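Local coordinates for protein Emp46p (Saccharomyces cerevisiae, PDB 2A6V) that serves as a calcium-independent cargo receptor whose carbohydrate-recognition domain binds sugars, and is involved in the secretion of glycoproteins, at residues 32-37 against 48-53; 42-47 against 197-202; 60-65 against 164-169; 75-80 against 204-209; 88-93 against 102-107. All coordinates share one frame; numbering follows the deposited sequence.

Contact 1 of 5, residues 32-37 against 48-53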
# COMPACT_ATOMS: atom_id res chain seq x y z
N GLY A 32 -5.51 11.00 4.97
CA GLY A 32 -6.93 10.71 4.95
C GLY A 32 -7.42 10.14 6.25
O GLY A 32 -6.73 9.36 6.91
N ASP A 33 -8.63 10.54 6.63
CA ASP A 33 -9.32 10.01 7.79
C ASP A 33 -8.46 10.15 9.04
O ASP A 33 -8.05 11.26 9.33
CB ASP A 33 -9.84 8.61 7.48
CG ASP A 33 -10.95 8.66 6.48
OD1 ASP A 33 -12.00 9.24 6.85
OD2 ASP A 33 -10.86 8.24 5.32
N LYS A 34 -8.19 9.07 9.78
CA LYS A 34 -7.61 9.20 11.12
C LYS A 34 -6.09 9.08 11.20
O LYS A 34 -5.52 9.10 12.30
CB LYS A 34 -8.25 8.19 12.07
CG LYS A 34 -9.74 8.35 12.20
CD LYS A 34 -10.07 9.71 12.79
CE LYS A 34 -11.49 9.82 13.30
NZ LYS A 34 -11.57 10.76 14.46
N VAL A 35 -5.41 9.02 10.06
CA VAL A 35 -3.96 8.90 10.07
C VAL A 35 -3.34 10.06 10.84
O VAL A 35 -3.72 11.22 10.65
CB VAL A 35 -3.37 8.78 8.64
CG1 VAL A 35 -3.57 10.03 7.84
CG2 VAL A 35 -1.90 8.42 8.71
N LYS A 36 -2.40 9.74 11.72
CA LYS A 36 -1.66 10.77 12.47
C LYS A 36 -0.16 10.46 12.49
O LYS A 36 0.23 9.31 12.60
CB LYS A 36 -2.17 10.86 13.89
CG LYS A 36 -2.20 9.56 14.64
CD LYS A 36 -2.53 9.72 16.15
CE LYS A 36 -3.73 10.60 16.44
NZ LYS A 36 -4.70 9.99 17.42
N LEU A 37 0.66 11.49 12.38
CA LEU A 37 2.10 11.37 12.57
C LEU A 37 2.37 11.46 14.06
O LEU A 37 2.07 12.49 14.69
CB LEU A 37 2.84 12.49 11.85
CG LEU A 37 4.36 12.48 11.96
CD1 LEU A 37 4.93 11.15 11.51
CD2 LEU A 37 4.96 13.61 11.13
N LYS A 48 -10.08 2.58 18.01
CA LYS A 48 -10.99 1.48 17.74
C LYS A 48 -11.83 1.82 16.52
O LYS A 48 -12.42 2.92 16.45
CB LYS A 48 -11.89 1.27 18.97
CG LYS A 48 -11.14 0.84 20.19
CD LYS A 48 -11.98 0.97 21.47
CE LYS A 48 -12.83 -0.23 21.75
NZ LYS A 48 -13.50 -0.11 23.11
N ASN A 49 -11.91 0.89 15.57
CA ASN A 49 -12.75 1.06 14.37
C ASN A 49 -12.43 2.34 13.62
O ASN A 49 -13.35 3.11 13.29
CB ASN A 49 -14.25 1.01 14.75
CG ASN A 49 -14.71 -0.38 15.08
OD1 ASN A 49 -14.60 -1.27 14.26
ND2 ASN A 49 -15.30 -0.56 16.26
N THR A 50 -11.15 2.56 13.34
CA THR A 50 -10.69 3.70 12.56
C THR A 50 -10.13 3.28 11.21
O THR A 50 -9.68 2.13 11.06
CB THR A 50 -9.64 4.53 13.31
OG1 THR A 50 -8.57 3.70 13.78
CG2 THR A 50 -10.21 5.21 14.55
N LYS A 51 -10.15 4.22 10.28
CA LYS A 51 -9.59 4.12 8.93
C LYS A 51 -8.55 5.22 8.80
O LYS A 51 -8.67 6.28 9.42
CB LYS A 51 -10.65 4.43 7.88
CG LYS A 51 -11.63 3.37 7.53
CD LYS A 51 -12.71 3.92 6.58
CE LYS A 51 -13.72 2.80 6.29
NZ LYS A 51 -14.84 3.07 5.32
N GLY A 52 -7.56 5.01 7.96
CA GLY A 52 -6.63 6.06 7.60
C GLY A 52 -5.92 5.75 6.31
O GLY A 52 -5.84 4.58 5.93
N SER A 53 -5.41 6.77 5.65
CA SER A 53 -4.75 6.62 4.36
C SER A 53 -3.71 7.69 4.11
O SER A 53 -3.77 8.77 4.70
CB SER A 53 -5.77 6.64 3.20
OG SER A 53 -6.56 7.82 3.21
O HOH W 1 -8.75 6.68 4.73

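Contact 2 of 5, residues 42-47 against 197-202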
# COMPACT_ATOMS: atom_id res chain seq x y z
N PHE A 42 3.70 7.24 10.93
CA PHE A 42 2.28 7.40 10.76
C PHE A 42 1.53 6.21 11.33
O PHE A 42 1.90 5.07 11.11
CB PHE A 42 1.91 7.53 9.29
CG PHE A 42 2.18 8.88 8.69
CD1 PHE A 42 1.48 10.00 9.11
CD2 PHE A 42 3.13 9.04 7.69
CE1 PHE A 42 1.73 11.26 8.52
CE2 PHE A 42 3.36 10.28 7.09
CZ PHE A 42 2.67 11.37 7.50
N VAL A 43 0.51 6.49 12.11
CA VAL A 43 -0.40 5.48 12.60
C VAL A 43 -1.69 5.67 11.78
O VAL A 43 -2.39 6.69 11.93
CB VAL A 43 -0.67 5.62 14.10
CG1 VAL A 43 -1.67 4.54 14.56
CG2 VAL A 43 0.64 5.53 14.89
N LEU A 44 -1.96 4.73 10.89
CA LEU A 44 -3.12 4.81 10.02
C LEU A 44 -4.40 4.61 10.79
O LEU A 44 -5.40 5.27 10.49
CB LEU A 44 -3.02 3.76 8.90
CG LEU A 44 -1.91 3.94 7.87
CD1 LEU A 44 -1.73 2.67 7.04
CD2 LEU A 44 -2.18 5.11 6.94
N THR A 45 -4.38 3.73 11.80
CA THR A 45 -5.58 3.33 12.54
C THR A 45 -5.40 3.43 14.06
O THR A 45 -5.31 2.41 14.75
CB THR A 45 -5.99 1.90 12.16
OG1 THR A 45 -4.91 0.99 12.38
CG2 THR A 45 -6.30 1.81 10.68
N PRO A 46 -5.30 4.66 14.56
CA PRO A 46 -4.95 4.88 15.97
C PRO A 46 -6.01 4.57 17.02
O PRO A 46 -5.69 4.51 18.21
CB PRO A 46 -4.63 6.37 16.01
CG PRO A 46 -5.42 6.97 14.90
CD PRO A 46 -5.42 5.92 13.82
N GLY A 47 -7.25 4.44 16.60
CA GLY A 47 -8.35 4.17 17.50
C GLY A 47 -9.14 2.94 17.14
O GLY A 47 -8.95 2.34 16.08
N ILE A 197 -0.45 6.61 -6.20
CA ILE A 197 0.24 5.73 -5.26
C ILE A 197 -0.20 6.02 -3.86
O ILE A 197 -0.18 7.18 -3.44
CB ILE A 197 1.78 5.95 -5.38
CG1 ILE A 197 2.27 5.61 -6.79
CG2 ILE A 197 2.53 5.20 -4.30
CD1 ILE A 197 3.56 6.25 -7.11
N GLY A 198 -0.59 5.00 -3.11
CA GLY A 198 -0.96 5.22 -1.73
C GLY A 198 -1.07 3.96 -0.90
O GLY A 198 -0.79 2.84 -1.37
N THR A 199 -1.48 4.14 0.34
CA THR A 199 -1.73 3.06 1.28
C THR A 199 -2.92 3.43 2.14
O THR A 199 -3.20 4.62 2.37
CB THR A 199 -0.46 2.80 2.14
OG1 THR A 199 -0.69 1.70 3.00
CG2 THR A 199 -0.12 4.00 3.05
N SER A 200 -3.62 2.43 2.64
CA SER A 200 -4.71 2.64 3.55
C SER A 200 -4.91 1.46 4.46
O SER A 200 -4.46 0.36 4.15
CB SER A 200 -6.00 2.91 2.79
OG SER A 200 -6.40 1.75 2.08
N ALA A 201 -5.60 1.66 5.56
CA ALA A 201 -5.91 0.56 6.44
C ALA A 201 -7.18 0.83 7.20
O ALA A 201 -7.62 1.97 7.29
CB ALA A 201 -4.77 0.31 7.41
N ILE A 202 -7.76 -0.23 7.72
CA ILE A 202 -8.89 -0.15 8.62
C ILE A 202 -8.72 -1.25 9.67
O ILE A 202 -8.23 -2.34 9.37
CB ILE A 202 -10.22 -0.30 7.84
CG1 ILE A 202 -11.42 -0.04 8.75
CG2 ILE A 202 -10.34 -1.68 7.16
CD1 ILE A 202 -12.75 -0.10 8.00

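Contact 3 of 5, residues 60-65 against 164-169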
# COMPACT_ATOMS: atom_id res chain seq x y z
N TYR A 60 2.06 9.61 -10.89
CA TYR A 60 3.39 9.21 -11.33
C TYR A 60 3.37 8.64 -12.75
O TYR A 60 2.55 7.79 -13.07
CB TYR A 60 3.95 8.15 -10.39
CG TYR A 60 5.39 7.79 -10.68
CD1 TYR A 60 6.41 8.65 -10.34
CD2 TYR A 60 5.73 6.59 -11.31
CE1 TYR A 60 7.73 8.34 -10.59
CE2 TYR A 60 7.05 6.26 -11.56
CZ TYR A 60 8.05 7.15 -11.21
OH TYR A 60 9.37 6.84 -11.44
N SER A 61 4.28 9.12 -13.59
CA SER A 61 4.49 8.56 -14.92
C SER A 61 5.88 7.92 -14.97
O SER A 61 6.88 8.56 -14.66
CB SER A 61 4.34 9.66 -15.98
OG SER A 61 3.00 10.12 -16.04
N ILE A 62 5.93 6.64 -15.34
CA ILE A 62 7.19 5.90 -15.37
C ILE A 62 8.04 6.36 -16.55
O ILE A 62 7.51 6.64 -17.62
CB ILE A 62 6.93 4.38 -15.49
CG1 ILE A 62 6.56 3.81 -14.12
CG2 ILE A 62 8.16 3.64 -16.05
CD1 ILE A 62 6.09 2.40 -14.18
N LYS A 63 9.35 6.40 -16.33
CA LYS A 63 10.31 6.62 -17.40
C LYS A 63 10.66 5.25 -18.02
O LYS A 63 10.08 4.87 -19.03
CB LYS A 63 11.54 7.37 -16.86
CG LYS A 63 12.31 8.19 -17.90
CD LYS A 63 13.11 7.32 -18.88
CE LYS A 63 14.51 7.89 -19.18
NZ LYS A 63 14.63 8.43 -20.57
N ASP A 64 11.57 4.51 -17.39
CA ASP A 64 11.96 3.17 -17.84
C ASP A 64 11.35 2.13 -16.91
O ASP A 64 10.53 1.32 -17.34
CB ASP A 64 13.49 3.02 -17.88
CG ASP A 64 14.13 3.72 -19.07
OD1 ASP A 64 13.41 4.20 -19.97
OD2 ASP A 64 15.37 3.84 -19.17
N ALA A 65 11.74 2.18 -15.64
CA ALA A 65 11.30 1.25 -14.60
C ALA A 65 11.14 1.96 -13.26
O ALA A 65 11.49 3.14 -13.11
CB ALA A 65 12.28 0.10 -14.48
N TYR A 164 9.04 -2.81 -10.92
CA TYR A 164 8.24 -2.97 -12.12
C TYR A 164 9.02 -2.43 -13.30
O TYR A 164 9.48 -1.30 -13.28
CB TYR A 164 6.91 -2.23 -11.99
CG TYR A 164 6.13 -2.12 -13.27
CD1 TYR A 164 5.64 -3.25 -13.93
CD2 TYR A 164 5.90 -0.89 -13.85
CE1 TYR A 164 4.93 -3.13 -15.12
CE2 TYR A 164 5.18 -0.77 -15.02
CZ TYR A 164 4.71 -1.87 -15.66
OH TYR A 164 3.99 -1.71 -16.83
N ASN A 165 9.18 -3.27 -14.32
CA ASN A 165 10.02 -2.94 -15.47
C ASN A 165 9.28 -3.23 -16.76
O ASN A 165 9.31 -4.35 -17.23
CB ASN A 165 11.33 -3.72 -15.42
CG ASN A 165 12.29 -3.29 -16.51
OD1 ASN A 165 12.01 -2.37 -17.27
ND2 ASN A 165 13.41 -3.96 -16.58
N PRO A 166 8.59 -2.25 -17.32
CA PRO A 166 7.91 -2.39 -18.60
C PRO A 166 8.84 -2.90 -19.72
O PRO A 166 8.38 -3.62 -20.60
CB PRO A 166 7.43 -0.97 -18.92
CG PRO A 166 7.42 -0.24 -17.62
CD PRO A 166 8.37 -0.92 -16.71
N LEU A 167 10.11 -2.50 -19.67
CA LEU A 167 11.11 -2.88 -20.68
C LEU A 167 11.46 -4.38 -20.65
O LEU A 167 12.01 -4.92 -21.61
CB LEU A 167 12.37 -2.04 -20.52
CG LEU A 167 12.10 -0.52 -20.60
CD1 LEU A 167 13.39 0.25 -20.44
CD2 LEU A 167 11.37 -0.15 -21.88
N ASP A 168 11.17 -5.04 -19.54
CA ASP A 168 11.30 -6.49 -19.42
C ASP A 168 9.91 -7.16 -19.52
O ASP A 168 9.59 -8.07 -18.73
CB ASP A 168 12.00 -6.78 -18.09
CG ASP A 168 12.41 -8.21 -17.92
OD1 ASP A 168 12.59 -8.94 -18.91
OD2 ASP A 168 12.60 -8.67 -16.77
N ASN A 169 9.12 -6.73 -20.51
CA ASN A 169 7.74 -7.17 -20.72
C ASN A 169 6.92 -7.11 -19.44
O ASN A 169 6.22 -8.07 -19.08
CB ASN A 169 7.69 -8.58 -21.34
CG ASN A 169 6.35 -8.87 -22.03
OD1 ASN A 169 5.64 -7.94 -22.45
ND2 ASN A 169 6.00 -10.14 -22.13

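Contact 4 of 5, residues 75-80 against 204-209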
# COMPACT_ATOMS: atom_id res chain seq x y z
N PHE A 75 1.00 -3.42 14.88
CA PHE A 75 1.34 -3.59 16.28
C PHE A 75 0.12 -3.61 17.18
O PHE A 75 -0.87 -2.90 16.96
CB PHE A 75 2.27 -2.45 16.73
CG PHE A 75 2.65 -2.53 18.16
CD1 PHE A 75 3.54 -3.50 18.60
CD2 PHE A 75 2.11 -1.65 19.09
CE1 PHE A 75 3.88 -3.59 19.96
CE2 PHE A 75 2.46 -1.73 20.44
CZ PHE A 75 3.34 -2.70 20.87
N GLY A 76 0.18 -4.42 18.23
CA GLY A 76 -0.78 -4.35 19.30
C GLY A 76 -1.90 -5.37 19.34
O GLY A 76 -2.61 -5.48 20.35
N PHE A 77 -2.10 -6.09 18.24
CA PHE A 77 -3.17 -7.05 18.17
C PHE A 77 -2.83 -8.24 17.30
O PHE A 77 -2.46 -8.08 16.14
CB PHE A 77 -4.46 -6.44 17.63
CG PHE A 77 -5.58 -7.43 17.51
CD1 PHE A 77 -6.14 -8.01 18.65
CD2 PHE A 77 -6.06 -7.84 16.26
CE1 PHE A 77 -7.15 -8.94 18.56
CE2 PHE A 77 -7.08 -8.77 16.18
CZ PHE A 77 -7.62 -9.32 17.32
N ARG A 78 -3.01 -9.44 17.85
CA ARG A 78 -2.94 -10.67 17.08
C ARG A 78 -4.20 -11.44 17.38
O ARG A 78 -4.50 -11.71 18.54
CB ARG A 78 -1.71 -11.48 17.45
CG ARG A 78 -1.68 -12.87 16.82
CD ARG A 78 -0.32 -13.56 16.84
NE ARG A 78 0.61 -12.97 15.89
CZ ARG A 78 0.60 -13.20 14.58
NH1 ARG A 78 -0.30 -14.01 14.05
NH2 ARG A 78 1.47 -12.61 13.79
N GLY A 79 -4.94 -11.78 16.33
CA GLY A 79 -6.16 -12.53 16.43
C GLY A 79 -7.08 -12.25 15.27
O GLY A 79 -6.75 -11.48 14.36
N SER A 80 -8.27 -12.82 15.35
CA SER A 80 -9.22 -12.77 14.27
C SER A 80 -9.72 -11.34 14.07
O SER A 80 -10.00 -10.63 15.03
CB SER A 80 -10.39 -13.72 14.57
OG SER A 80 -11.32 -13.75 13.52
N ASP A 204 -10.56 -2.73 13.72
CA ASP A 204 -11.82 -2.94 14.42
C ASP A 204 -11.63 -2.57 15.89
O ASP A 204 -10.68 -1.86 16.23
CB ASP A 204 -12.39 -4.35 14.15
CG ASP A 204 -11.55 -5.48 14.73
OD1 ASP A 204 -10.76 -5.24 15.65
OD2 ASP A 204 -11.66 -6.67 14.29
N ALA A 205 -12.54 -3.01 16.74
CA ALA A 205 -12.50 -2.61 18.13
C ALA A 205 -11.31 -3.15 18.91
O ALA A 205 -11.03 -2.67 20.00
CB ALA A 205 -13.81 -2.98 18.86
N SER A 206 -10.63 -4.15 18.35
CA SER A 206 -9.41 -4.69 18.96
C SER A 206 -8.20 -3.76 18.78
O SER A 206 -7.15 -4.00 19.36
CB SER A 206 -9.09 -6.08 18.40
OG SER A 206 -10.20 -6.97 18.54
N LYS A 207 -8.33 -2.73 17.95
CA LYS A 207 -7.38 -1.62 17.91
C LYS A 207 -6.03 -1.98 17.30
O LYS A 207 -5.01 -1.40 17.66
CB LYS A 207 -7.20 -1.00 19.30
CG LYS A 207 -7.29 0.52 19.32
CD LYS A 207 -6.86 1.11 20.68
CE LYS A 207 -5.93 2.31 20.54
NZ LYS A 207 -4.63 2.03 19.82
N GLU A 208 -6.02 -2.91 16.35
CA GLU A 208 -4.81 -3.18 15.57
C GLU A 208 -4.23 -1.86 15.05
O GLU A 208 -4.94 -1.03 14.49
CB GLU A 208 -5.12 -4.11 14.38
CG GLU A 208 -3.87 -4.65 13.71
CD GLU A 208 -4.12 -5.87 12.81
OE1 GLU A 208 -5.27 -6.29 12.58
OE2 GLU A 208 -3.11 -6.42 12.33
N SER A 209 -2.93 -1.67 15.23
CA SER A 209 -2.29 -0.42 14.85
C SER A 209 -1.48 -0.63 13.58
O SER A 209 -0.35 -1.13 13.62
CB SER A 209 -1.41 0.12 15.98
OG SER A 209 -0.95 1.42 15.64
O HOH W 2 -10.97 -8.25 16.26

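Contact 5 of 5, residues 88-93 against 102-107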
# COMPACT_ATOMS: atom_id res chain seq x y z
N TRP A 88 -1.69 0.57 -2.85
CA TRP A 88 -2.46 0.83 -4.04
C TRP A 88 -1.62 1.46 -5.15
O TRP A 88 -0.78 2.34 -4.89
CB TRP A 88 -3.57 1.83 -3.75
CG TRP A 88 -4.51 1.46 -2.67
CD1 TRP A 88 -4.40 1.81 -1.36
CD2 TRP A 88 -5.73 0.71 -2.78
NE1 TRP A 88 -5.46 1.32 -0.64
CE2 TRP A 88 -6.29 0.63 -1.49
CE3 TRP A 88 -6.40 0.10 -3.84
CZ2 TRP A 88 -7.50 -0.02 -1.23
CZ3 TRP A 88 -7.60 -0.57 -3.57
CH2 TRP A 88 -8.12 -0.62 -2.28
N LEU A 89 -1.87 1.00 -6.36
CA LEU A 89 -1.51 1.72 -7.58
C LEU A 89 -2.81 1.82 -8.38
O LEU A 89 -3.33 0.79 -8.80
CB LEU A 89 -0.45 0.94 -8.38
CG LEU A 89 0.89 0.65 -7.73
CD1 LEU A 89 1.81 -0.02 -8.75
CD2 LEU A 89 1.55 1.90 -7.22
N LYS A 90 -3.35 3.02 -8.55
CA LYS A 90 -4.67 3.18 -9.18
C LYS A 90 -4.64 4.19 -10.32
O LYS A 90 -3.87 5.14 -10.30
CB LYS A 90 -5.69 3.62 -8.13
CG LYS A 90 -5.96 2.58 -7.05
CD LYS A 90 -7.38 2.60 -6.46
CE LYS A 90 -7.88 4.00 -6.20
NZ LYS A 90 -9.24 3.98 -5.63
N GLN A 91 -5.47 3.97 -11.34
CA GLN A 91 -5.56 4.88 -12.49
C GLN A 91 -7.00 5.30 -12.71
O GLN A 91 -7.92 4.75 -12.10
CB GLN A 91 -4.98 4.24 -13.75
CG GLN A 91 -5.66 2.94 -14.16
CD GLN A 91 -5.23 2.45 -15.54
OE1 GLN A 91 -4.46 3.11 -16.24
NE2 GLN A 91 -5.73 1.28 -15.93
N GLY A 92 -7.20 6.30 -13.57
CA GLY A 92 -8.54 6.75 -13.92
C GLY A 92 -9.12 7.70 -12.90
O GLY A 92 -8.48 8.02 -11.90
N ASN A 93 -10.35 8.14 -13.15
CA ASN A 93 -10.99 9.22 -12.38
C ASN A 93 -10.92 9.05 -10.84
O ASN A 93 -9.81 9.06 -10.27
CB ASN A 93 -12.44 9.45 -12.86
CG ASN A 93 -12.49 10.11 -14.23
OD1 ASN A 93 -11.99 11.22 -14.42
ND2 ASN A 93 -13.11 9.43 -15.20
N GLY A 102 -10.33 1.06 3.81
CA GLY A 102 -10.15 2.47 4.10
C GLY A 102 -9.59 3.31 2.96
O GLY A 102 -9.22 4.46 3.16
N GLY A 103 -9.54 2.76 1.76
CA GLY A 103 -8.76 3.37 0.71
C GLY A 103 -9.42 3.64 -0.63
O GLY A 103 -8.96 4.51 -1.37
N SER A 104 -10.45 2.88 -0.96
CA SER A 104 -11.00 2.90 -2.31
C SER A 104 -12.45 2.44 -2.32
O SER A 104 -12.91 1.72 -1.43
CB SER A 104 -10.17 1.94 -3.17
OG SER A 104 -10.61 1.93 -4.53
N SER A 105 -13.17 2.79 -3.38
CA SER A 105 -14.38 2.09 -3.76
C SER A 105 -14.05 0.62 -4.05
O SER A 105 -12.93 0.29 -4.45
CB SER A 105 -14.93 2.73 -5.04
OG SER A 105 -16.01 2.02 -5.55
N LYS A 106 -15.03 -0.26 -3.89
CA LYS A 106 -14.91 -1.64 -4.32
C LYS A 106 -14.68 -1.70 -5.83
O LYS A 106 -14.04 -2.63 -6.34
CB LYS A 106 -16.16 -2.43 -3.95
CG LYS A 106 -16.30 -2.66 -2.45
CD LYS A 106 -17.30 -3.76 -2.09
CE LYS A 106 -18.73 -3.34 -2.31
NZ LYS A 106 -19.69 -4.34 -1.73
N LYS A 107 -15.21 -0.71 -6.55
CA LYS A 107 -14.99 -0.59 -7.98
C LYS A 107 -13.85 0.39 -8.25
O LYS A 107 -13.98 1.61 -8.02
CB LYS A 107 -16.28 -0.14 -8.68
CG LYS A 107 -16.21 -0.23 -10.20
CD LYS A 107 -17.46 0.34 -10.89
CE LYS A 107 -18.75 -0.35 -10.47
NZ LYS A 107 -18.72 -1.82 -10.68
O HOH W 3 -9.03 5.86 -3.76

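Contact 1 of 5, residues 32-37 against 48-53
K34 N meets the K51 carbonyl in its plane, bonding to K51 O at 2.9 Å, while D33 CB comes within 3.2 Å of the same K51 O. At the G32 carbonyl, S53 N donates from above the plane, across 3.2 Å to G32 O. G52 CA adds a CA-H...O contact of 3.4 Å to G32 O. In the other direction, G32 N reaches S53 O over 2.8 Å in an almost straight bond (173°). G32 and S53 are thus an antiparallel hydrogen-bonded pair, with D33 and G52 the non-hydrogen-bonded pair beside it. They join strand 29-33, at the margin of one sheet of the legume-like lectin sandwich, to strand 51-56. A type II' turn from G32 to V35 then swings the chain across to strand 36-38 of the other sheet, where V35 packs on F42 and L44. S53 OG, lodged between its backbone N and carbonyl carbon (chi1 56°), lies 3.4 Å from G32 CA. It donates to a water 2.9 Å away, and this water in turn donates to D33 OD2 at 2.7 Å. Further along, the side chains of K34 and T50 cross at about a right angle, CG against CG2; T50 OG1 is bonded to G47 O.

Contact 2 of 5, residues 42-47 against 197-202
L44 and T45 run past A201 and I202 with CA atoms about 6.2 Å apart in each pair (L44 with A201, T45 with I202), too far for strand pairing, and the interval is filled by side chains of 42-47 resting on the strand. This is packing between the two layers of the beta sandwich: segment 42-47 leaves strand 41-43 of one sheet, whereas 197-202 is an inner strand of the other.

A201 is the hub. Its CB meets two methyls, L44 CD1 and T45 CG2, each 3.9 Å from A201 CB. L44 reaches over with CG anti to its carbonyl carbon (chi1 -67°) and CD1 extended beyond it (chi2 167°), and the two torsions together carry CD1 along the strand as far as T199, where L44 CD1 and T199 OG1 are 4.3 Å apart. That hydroxyl bonds to A86 O; the leucine methyl merely packs near it. Alternation along the strand sends T199 and A201 into the interior; S200 points away, and its OG is held by F101 O.

T45 divides its branches by chemistry. Its hydroxyl bonds with E208 O and F210 N, tying the segment to the start of strand 209-218, and L44 pairs through its backbone with F210 as well. With OG1 between the backbone N and the carbonyl carbon (chi1 56°), the methyl is left to face the strand of the facing sheet. There T45 CG2 rests 3.6 Å from A201 O and 3.8 Å from I202 CA.

Contact 3 of 5, residues 60-65 against 164-169
At one end of the sandwich, the loop leading from strand 51-56 into strand 66-75 packs against the turn that follows strand 158-165. That turn is closed by D168 N bonding to N165 O at 3.0 Å, and N165 OD1 adds a weak bond from L167 N. I62 makes the tightest apolar contact: its CD1 lies in the plane of the Y164 ring, at the edge, 3.3 Å from Y164 CD2. The isoleucine chain runs with CG1 anti to its carbonyl carbon (chi1 -79°) and then extends, so that it crosses the tyrosine at about a right angle. One face of the same ring carries P166 CD, 3.6 Å above its plane and offset toward the rim, so Y164 is hemmed in by the proline two residues further on, and by the loop. The same P166 CD also lies 3.2 Å from D64 O. A65 CB fits close to the strand end, 3.4 Å from Y164 O and 3.7 Å from N165 OD1. At the outer margin L167 CD1 lies 3.8 Å from D64 CB. Y164 OH is bonded to H170 ND1, just past the turn. Strands 66-75 and 158-165 are antiparallel neighbours in one sheet, and the backbone pairing of Y164 with M66 begins right beside this contact, while Y60 pairs with F195 next to strand 196-202 of the facing sheet.

Contact 4 of 5, residues 75-80 against 204-209
A type I beta turn from D204 to K207 pushes S206 up against the ring of F77, in the loop that follows strand 66-75. S206 CB stands over one face, 3.5 Å from the centroid of the F77 ring and 15° off its normal, a CH-pi contact. G79 N lies over the opposite face and S80 O in the plane at the edge. F77 CG is anti to its backbone N (chi1 178°), which lays the ring across the turn. Near another edge, E208 OE1 is 4.1 Å from F77 CD2, the carboxylate turned 63° to the ring; this glutamate is held by S74 and, weakly, by Q152. A water links the S80 end of the loop to the turn: it donates to S80 O (2.8 Å) and to D204 OD2 (2.6 Å), and accepts from S206 OG. D204 OD2 also bonds with T81 OG1. At the other end F75 and S209 form an antiparallel hydrogen-bonded pair, F75 N to S209 O at 2.9 Å and S209 N to F75 O at 3.0 Å, where strands 66-75 and 209-218 meet in one sheet of the sandwich. Within the turn, D204 OD1 accepts from S206 N at 2.9 Å while D204 O accepts from K207 N: an Asx turn laid over a type I beta turn.

Contact 5 of 5, residues 88-93 against 102-107
K90 NZ is tied twice to the loop after its own strand, directly to S104 and through a water to G103, and the serine hydroxyl it meets both accepts and donates; this double link is the unusual feature here. In the direct bond K90 NZ donates to S104 OG at 2.7 Å. The lysine chain, kinked at its third torsion (chi3 -42°), brings NZ across from strand 84-90 to the loop. A water 2.7 Å from K90 NZ accepts a second hydrogen bond from the ammonium group and donates to G103 O, also across 2.7 Å. The other half of the contact is the W88 indole. S104 CB sits over its six-membered ring, 3.8 Å from the ring centroid and 28° off the normal in a CH-pi contact, with W88 CH2 its nearest ring atom at 3.4 Å. The W88 indole N-H is spent on S200 OG in the adjacent strand; W55 and F108 also meet the ring, F108 edge-to-face, and the side chain of Y128, a potassium ligand, is about 7 Å from the W88 side chain. G103 and S104 together face L100 as a classic beta bulge. One residue on, S105 OG accepts from K107 N at 3.0 Å, an ST turn. S104 OG, held anti to its backbone N (chi1 -178°), donates to S105 O at 2.8 Å, in the carbonyl plane and on a lone pair. Accepting from an ammonium and donating to a carbonyl fixes the rotation of this hydroxyl, and the positive charge probably polarises it into a stronger donor.

Overall arrangement
From the N terminus, contact 1 closes the first, short excursion, pairing 32-37 with 48-53 as the chain switches between sheets. Contact 2 starts inside that excursion and ends late, at 197-202, so the two cross; they touch through G52 and A201. Contact 3 opens next and lies wholly within the loop of contact 2, tying the opposite end of the sandwich together. Contact 4 begins inside contact 3 and closes last, at 204-209, crossing both contact 3 and contact 2, and meets contact 1 where N49 pairs with D204. Contact 5 is a local loop nested inside contacts 2, 3 and 4, joined to strand 196-202 through W88.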